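Local coordinates for formylmethanofuran--tetrahydromethanopterin formyltransferase (PDB 1M5S), which is an archaeal formyltransferase that probably moves a formyl group reversibly from formylmethanofuran to tetrahydromethanopterin during methanogenesis from CO2, at residues A[39-44]-A[52-57]; A[174-179]-A[243-248]; A[252-257]-A[289-294]. All blocks are in the same frame, centred on the assembly; numbering follows the deposited sequence.

Interaction 1: A[39-44]-A[52-57]; sequences EATGFA and AEAGIE
Thr41 and Ala44 press on Ala54 where the chain passes from helix 30-41 through a short loop toward strand 53-60, a helix-to-strand connection of the alpha/beta sandwich. The tight part is built from methyl-sized groups. The Ala54 methyl is wedged between two neighbours: its CB lies 3.7 Å from Ala44 CB and also 3.7 Å from Thr41 CB. Thr41 OG1 sits between its backbone N and carbonyl carbon (chi1 56°), which leaves CG2 anti to the carbonyl carbon and 3.7 Å from Gly55 N. The same torsion leaves OG1 to bond with Ala37 O one helical turn back, so the hydroxyl is satisfied within its own helix. Gly55, without a side chain, brings its backbone beside Thr41. Ala44 CB also comes within 3.2 Å of Ala52 O, a buried carbonyl that has no hydrogen-bond partner in the model.

Away from this alanine cluster the segments separate. Phe43 forms a cation-pi pair with Arg91 of the second subunit, and Glu39 OE2 bonds there to Ala44 N of that subunit. Farther along the strand Glu57 forms a salt bridge with Arg22. The looser margin thus faces a neighbouring chain and other parts of the same chain. A single hydrogen bond joins the two backbones: Ala54 N gives its hydrogen to Ala44 O at 3.0 Å, nearly straight at 165°, from a position tilted 26° out of the carbonyl plane.

Interaction 2: A[174-179]-A[243-248]; sequences MTALTA and AVYEIV
Helix 174-179 runs almost parallel to strand 243-248, with 16° between their directions and axes 7.4 Å apart, near enough for Ala176 and Leu177 to rest directly on Ala243 and Tyr245. This is helix-on-strand packing of an alpha/beta sandwich: helix 173-187 lies against strand 243-251, which pairs in turn with strand 147-170. Tyr245 supplies most of the strand's side of the contact. Ala176 meets the ring at its edge, in plane, with CB 3.6 Å from Tyr245 CD2, while the same methyl stands 4.3 Å from Ala243 CB. Leu177 comes from another direction. Its CG is anti to the backbone N (chi1 -176°), which carries CD1 over the ring: CD1 sits 4.2 Å from the Tyr245 centroid and 11° off the ring normal, a CH-pi contact. Lower on the same side chain, Leu177 CB approaches Tyr245 CE2 at 3.6 Å. The Tyr245 hydroxyl is hydrogen-bonded to Glu146 OE1 of the second subunit. A phenylalanine in place of Tyr245 would keep the ring but would probably leave that glutamate without this hydrogen-bond partner, weakening a tie between subunits.

On the helix's other side, Thr178 OG1 donates to Met174 O at 2.6 Å, and Thr178 N reaches the same oxygen from the opposite face of its carbonyl plane. There Met174 packs on Thr178 of the third subunit, and Thr178 on its Met174. No hydrogen bond crosses from helix to strand, which implies that apolar packing joins the two elements, while the ring's polar end serves the subunit interface.

Interaction 3: A[252-257]-A[289-294]; sequences LDEESI and YQFKLH
Asp253 OD1 is gripped twice at the start of the helix that sets Glu254 and Ile257 against strand 289-292: Ser256 OG donates to it at 2.6 Å and Ser256 N at 2.7 Å. The second is the N-cap bond of helix 254-268. Across the contact, two aromatic rings of the strand receive the helix in different ways. Ile257 CG2, anti to its backbone N, lies over the face of Phe291, 4.0 Å from the ring centroid and 11° off its normal, a CH-pi contact. Glu254 brings its aliphatic part to the same ring, with CG 3.7 Å from Phe291 CE2. Its carboxylate then passes on to Tyr289, where OE2 lies in the ring plane at the edge, 3.3 Å from CD2, with the two flat groups turned 73° apart. Glu254 OE1 has a long, weak ion pair with Lys258. Ile161 touches Glu254, Ile257 and Tyr289, so strand 147-170 also packs against this helix start and Tyr289. With no hydrogen bond between them, the contact between the two segments rests largely on apolar packing at Phe291, and the anionic oxygen at Tyr289 probably gains from the slightly positive hydrogens of the ring edge.

The touching residues of interactions 1 and 2 are all buried, and both contacts touch the second subunit, whereas interaction 3 is partly exposed and meets no other chain. Interaction 1 lies nearest the middle of the chain, about 7 Å from its centre to that of the chain, against 17 and 15 Å for the others. Interactions 2 and 3 adjoin in sequence: strand 243-251 leads into helix 254-268, and both contacts belong to the family's proximal lobe. Chemistry follows place. Small methyl groups and a backbone bond serve the cramped centre; aromatic faces and edges serve the two helix-strand packings, with a tyrosine hydroxyl given to a subunit interface in one and a carboxylate at a ring edge in the other.

Interaction 1: A[39-44]-A[52-57]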
# COMPACT_ATOMS: atom_id res chain seq x y z
N GLU A 39 7.81 10.40 -6.49
CA GLU A 39 8.53 10.61 -7.74
C GLU A 39 9.43 11.85 -7.65
O GLU A 39 10.60 11.80 -8.00
CB GLU A 39 7.53 10.77 -8.89
CG GLU A 39 8.15 10.97 -10.26
CD GLU A 39 8.94 9.75 -10.74
OE1 GLU A 39 8.46 8.61 -10.57
OE2 GLU A 39 10.01 9.95 -11.35
N ALA A 40 8.90 12.89 -7.02
CA ALA A 40 9.58 14.19 -6.95
C ALA A 40 10.74 14.23 -5.96
O ALA A 40 11.57 15.14 -6.02
CB ALA A 40 8.57 15.28 -6.61
N THR A 41 10.77 13.28 -5.02
CA THR A 41 11.80 13.25 -3.99
C THR A 41 12.67 12.00 -4.07
O THR A 41 13.47 11.73 -3.17
CB THR A 41 11.19 13.32 -2.57
OG1 THR A 41 10.25 12.26 -2.41
CG2 THR A 41 10.49 14.66 -2.36
N GLY A 42 12.53 11.24 -5.15
CA GLY A 42 13.40 10.11 -5.40
C GLY A 42 14.74 10.55 -5.95
O GLY A 42 14.93 11.72 -6.28
N PHE A 43 15.67 9.60 -6.06
CA PHE A 43 17.05 9.90 -6.46
C PHE A 43 17.61 11.11 -5.71
O PHE A 43 18.16 12.04 -6.30
CB PHE A 43 17.12 10.12 -7.98
CG PHE A 43 18.52 10.17 -8.54
CD1 PHE A 43 19.56 9.48 -7.91
CD2 PHE A 43 18.80 10.88 -9.70
CE1 PHE A 43 20.85 9.50 -8.44
CE2 PHE A 43 20.09 10.90 -10.24
CZ PHE A 43 21.12 10.21 -9.60
N ALA A 44 17.43 11.11 -4.39
CA ALA A 44 17.84 12.24 -3.55
C ALA A 44 18.02 11.81 -2.09
O ALA A 44 17.30 12.27 -1.19
CB ALA A 44 16.77 13.34 -3.59
N ALA A 52 19.96 16.09 -5.18
CA ALA A 52 19.48 16.77 -3.98
C ALA A 52 19.31 15.80 -2.82
O ALA A 52 19.62 14.61 -2.93
CB ALA A 52 18.16 17.48 -4.26
N GLU A 53 18.93 16.35 -1.67
CA GLU A 53 18.45 15.55 -0.55
C GLU A 53 16.98 15.89 -0.35
O GLU A 53 16.63 17.04 -0.08
CB GLU A 53 19.23 15.89 0.72
CG GLU A 53 20.34 14.91 1.04
CD GLU A 53 21.29 15.43 2.11
OE1 GLU A 53 20.82 16.05 3.09
OE2 GLU A 53 22.52 15.24 1.96
N ALA A 54 16.11 14.89 -0.48
CA ALA A 54 14.68 15.15 -0.49
C ALA A 54 13.89 14.03 0.17
O ALA A 54 14.37 12.90 0.30
CB ALA A 54 14.21 15.37 -1.92
N GLY A 55 12.67 14.35 0.57
CA GLY A 55 11.82 13.33 1.15
C GLY A 55 10.49 13.88 1.60
O GLY A 55 10.25 15.09 1.61
N ILE A 56 9.62 12.96 2.01
CA ILE A 56 8.30 13.34 2.49
C ILE A 56 8.40 13.70 3.97
O ILE A 56 9.02 12.99 4.76
CB ILE A 56 7.31 12.18 2.27
CG1 ILE A 56 7.02 12.03 0.78
CG2 ILE A 56 6.01 12.42 3.06
CD1 ILE A 56 6.47 10.70 0.40
N GLU A 57 7.87 14.87 4.31
CA GLU A 57 7.90 15.39 5.67
C GLU A 57 6.74 14.80 6.45
O GLU A 57 6.90 14.26 7.55
CB GLU A 57 7.82 16.92 5.63
CG GLU A 57 7.78 17.60 6.99
CD GLU A 57 7.47 19.07 6.90
OE1 GLU A 57 8.07 19.75 6.04
OE2 GLU A 57 6.62 19.54 7.68

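Interaction 2: A[174-179]-A[243-248]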
# COMPACT_ATOMS: atom_id res chain seq x y z
N MET A 174 16.63 -8.19 10.70
CA MET A 174 15.22 -7.82 10.66
C MET A 174 14.73 -7.15 11.93
O MET A 174 13.82 -6.33 11.89
CB MET A 174 14.35 -9.04 10.34
CG MET A 174 14.57 -9.60 8.93
SD MET A 174 14.85 -8.34 7.64
CE MET A 174 13.32 -7.38 7.71
N THR A 175 15.41 -7.41 13.05
CA THR A 175 15.15 -6.68 14.29
C THR A 175 15.51 -5.20 14.14
O THR A 175 14.70 -4.32 14.47
CB THR A 175 15.96 -7.25 15.47
OG1 THR A 175 15.47 -8.55 15.81
CG2 THR A 175 15.86 -6.34 16.68
N ALA A 176 16.72 -4.95 13.65
CA ALA A 176 17.20 -3.58 13.48
C ALA A 176 16.39 -2.86 12.41
O ALA A 176 16.02 -1.69 12.59
CB ALA A 176 18.69 -3.59 13.13
N LEU A 177 16.05 -3.56 11.33
CA LEU A 177 15.28 -2.95 10.25
C LEU A 177 13.86 -2.59 10.69
O LEU A 177 13.34 -1.54 10.32
CB LEU A 177 15.22 -3.88 9.04
CG LEU A 177 14.50 -3.32 7.80
CD1 LEU A 177 14.99 -1.90 7.50
CD2 LEU A 177 14.76 -4.23 6.61
N THR A 178 13.22 -3.49 11.44
CA THR A 178 11.85 -3.25 11.91
C THR A 178 11.82 -2.06 12.85
O THR A 178 10.91 -1.23 12.79
CB THR A 178 11.29 -4.50 12.62
OG1 THR A 178 11.29 -5.59 11.70
CG2 THR A 178 9.87 -4.25 13.11
N ALA A 179 12.87 -1.94 13.66
CA ALA A 179 13.04 -0.81 14.56
C ALA A 179 13.19 0.50 13.76
O ALA A 179 12.52 1.49 14.06
CB ALA A 179 14.25 -1.04 15.46
N ALA A 243 23.47 -6.57 13.08
CA ALA A 243 23.08 -5.56 12.10
C ALA A 243 22.89 -4.19 12.73
O ALA A 243 22.44 -4.07 13.87
CB ALA A 243 21.80 -6.00 11.38
N VAL A 244 23.26 -3.16 11.98
CA VAL A 244 23.03 -1.78 12.39
C VAL A 244 22.35 -1.04 11.24
O VAL A 244 22.70 -1.23 10.07
CB VAL A 244 24.36 -1.05 12.72
CG1 VAL A 244 24.07 0.33 13.27
CG2 VAL A 244 25.18 -1.87 13.71
N TYR A 245 21.33 -0.26 11.58
CA TYR A 245 20.74 0.67 10.63
C TYR A 245 20.81 2.07 11.22
O TYR A 245 20.76 2.25 12.44
CB TYR A 245 19.27 0.31 10.33
CG TYR A 245 19.12 -0.87 9.39
CD1 TYR A 245 19.34 -0.73 8.02
CD2 TYR A 245 18.81 -2.13 9.88
CE1 TYR A 245 19.26 -1.82 7.16
CE2 TYR A 245 18.74 -3.23 9.04
CZ TYR A 245 18.97 -3.06 7.68
OH TYR A 245 18.94 -4.16 6.87
N GLU A 246 20.95 3.06 10.34
CA GLU A 246 20.97 4.46 10.74
C GLU A 246 19.78 5.18 10.11
O GLU A 246 19.34 4.84 9.02
CB GLU A 246 22.28 5.11 10.30
CG GLU A 246 22.31 6.61 10.47
CD GLU A 246 23.57 7.25 9.89
OE1 GLU A 246 24.31 6.58 9.14
OE2 GLU A 246 23.80 8.44 10.21
N ILE A 247 19.20 6.11 10.87
CA ILE A 247 18.18 6.99 10.33
C ILE A 247 18.73 8.42 10.31
O ILE A 247 19.17 8.93 11.33
CB ILE A 247 16.88 6.92 11.18
CG1 ILE A 247 16.26 5.52 11.03
CG2 ILE A 247 15.89 7.99 10.73
CD1 ILE A 247 14.87 5.42 11.50
N VAL A 248 18.92 8.94 9.09
CA VAL A 248 19.32 10.33 8.89
C VAL A 248 18.10 11.24 8.79
O VAL A 248 17.14 10.91 8.10
CB VAL A 248 20.18 10.49 7.62
CG1 VAL A 248 20.54 11.95 7.41
CG2 VAL A 248 21.45 9.66 7.75

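Interaction 3: A[252-257]-A[289-294]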
# COMPACT_ATOMS: atom_id res chain seq x y z
N LEU A 252 13.89 21.63 9.50
CA LEU A 252 13.83 23.09 9.40
C LEU A 252 14.59 23.78 10.53
O LEU A 252 15.31 24.76 10.29
CB LEU A 252 12.37 23.54 9.38
CG LEU A 252 11.57 23.02 8.18
CD1 LEU A 252 10.10 23.40 8.32
CD2 LEU A 252 12.17 23.58 6.90
N ASP A 253 14.43 23.29 11.75
CA ASP A 253 15.13 23.84 12.90
C ASP A 253 15.73 22.73 13.78
O ASP A 253 15.65 21.55 13.44
CB ASP A 253 14.19 24.73 13.73
CG ASP A 253 12.89 24.04 14.12
OD1 ASP A 253 12.90 22.82 14.35
OD2 ASP A 253 11.86 24.72 14.28
N GLU A 254 16.35 23.12 14.89
CA GLU A 254 16.95 22.16 15.81
C GLU A 254 15.91 21.42 16.62
O GLU A 254 16.05 20.23 16.89
CB GLU A 254 17.92 22.87 16.76
CG GLU A 254 19.34 22.98 16.21
CD GLU A 254 20.30 23.61 17.20
OE1 GLU A 254 20.44 23.09 18.34
OE2 GLU A 254 20.94 24.62 16.83
N GLU A 255 14.84 22.13 16.99
CA GLU A 255 13.76 21.56 17.80
C GLU A 255 13.06 20.41 17.10
O GLU A 255 12.66 19.43 17.73
CB GLU A 255 12.75 22.65 18.16
CG GLU A 255 13.34 23.85 18.91
CD GLU A 255 13.69 25.02 17.99
OE1 GLU A 255 14.74 24.98 17.31
OE2 GLU A 255 12.91 26.00 17.96
N SER A 256 12.93 20.52 15.78
CA SER A 256 12.23 19.54 14.97
C SER A 256 13.08 18.30 14.79
O SER A 256 12.57 17.18 14.85
CB SER A 256 11.87 20.12 13.60
OG SER A 256 10.92 21.17 13.74
N ILE A 257 14.38 18.50 14.58
CA ILE A 257 15.32 17.39 14.51
C ILE A 257 15.31 16.61 15.82
O ILE A 257 15.26 15.38 15.81
CB ILE A 257 16.74 17.87 14.23
CG1 ILE A 257 16.77 18.76 12.99
CG2 ILE A 257 17.68 16.68 14.09
CD1 ILE A 257 17.28 18.08 11.75
N TYR A 289 26.17 21.68 14.29
CA TYR A 289 25.07 21.28 15.16
C TYR A 289 25.35 19.97 15.92
O TYR A 289 25.81 18.99 15.33
CB TYR A 289 23.77 21.15 14.35
CG TYR A 289 23.37 22.42 13.61
CD1 TYR A 289 23.70 22.61 12.27
CD2 TYR A 289 22.66 23.43 14.27
CE1 TYR A 289 23.34 23.78 11.60
CE2 TYR A 289 22.29 24.61 13.61
CZ TYR A 289 22.64 24.78 12.27
OH TYR A 289 22.27 25.93 11.62
N GLN A 290 25.18 20.01 17.24
CA GLN A 290 25.37 18.84 18.07
C GLN A 290 24.07 18.46 18.77
O GLN A 290 23.47 19.28 19.49
CB GLN A 290 26.49 19.06 19.10
CG GLN A 290 26.13 19.93 20.31
CD GLN A 290 26.51 19.28 21.65
OE1 GLN A 290 27.47 18.51 21.73
NE2 GLN A 290 25.76 19.60 22.70
N PHE A 291 23.57 17.27 18.45
CA PHE A 291 22.35 16.75 19.05
C PHE A 291 22.71 15.59 19.96
O PHE A 291 23.09 14.51 19.49
CB PHE A 291 21.39 16.29 17.95
CG PHE A 291 20.98 17.40 17.02
CD1 PHE A 291 21.59 17.54 15.78
CD2 PHE A 291 19.99 18.30 17.40
CE1 PHE A 291 21.21 18.57 14.92
CE2 PHE A 291 19.61 19.34 16.54
CZ PHE A 291 20.22 19.47 15.30
N LYS A 292 22.80 15.89 21.25
CA LYS A 292 23.19 14.91 22.25
C LYS A 292 22.01 14.03 22.61
O LYS A 292 20.95 14.53 23.04
CB LYS A 292 23.76 15.60 23.50
CG LYS A 292 25.25 15.93 23.41
CD LYS A 292 25.85 16.25 24.77
N LEU A 293 22.21 12.73 22.48
CA LEU A 293 21.15 11.74 22.66
C LEU A 293 20.52 11.82 24.05
O LEU A 293 19.30 11.86 24.17
CB LEU A 293 21.71 10.33 22.40
CG LEU A 293 21.59 9.74 20.99
CD1 LEU A 293 21.86 10.78 19.93
CD2 LEU A 293 22.55 8.56 20.85
N HIS A 294 21.35 11.96 25.08
CA HIS A 294 20.85 11.95 26.45
C HIS A 294 20.03 13.19 26.79
O HIS A 294 19.19 13.17 27.70
CB HIS A 294 22.01 11.82 27.43
CG HIS A 294 22.52 10.41 27.58
ND1 HIS A 294 23.07 9.94 28.75
CD2 HIS A 294 22.55 9.38 26.71
CE1 HIS A 294 23.42 8.68 28.59
NE2 HIS A 294 23.12 8.31 27.36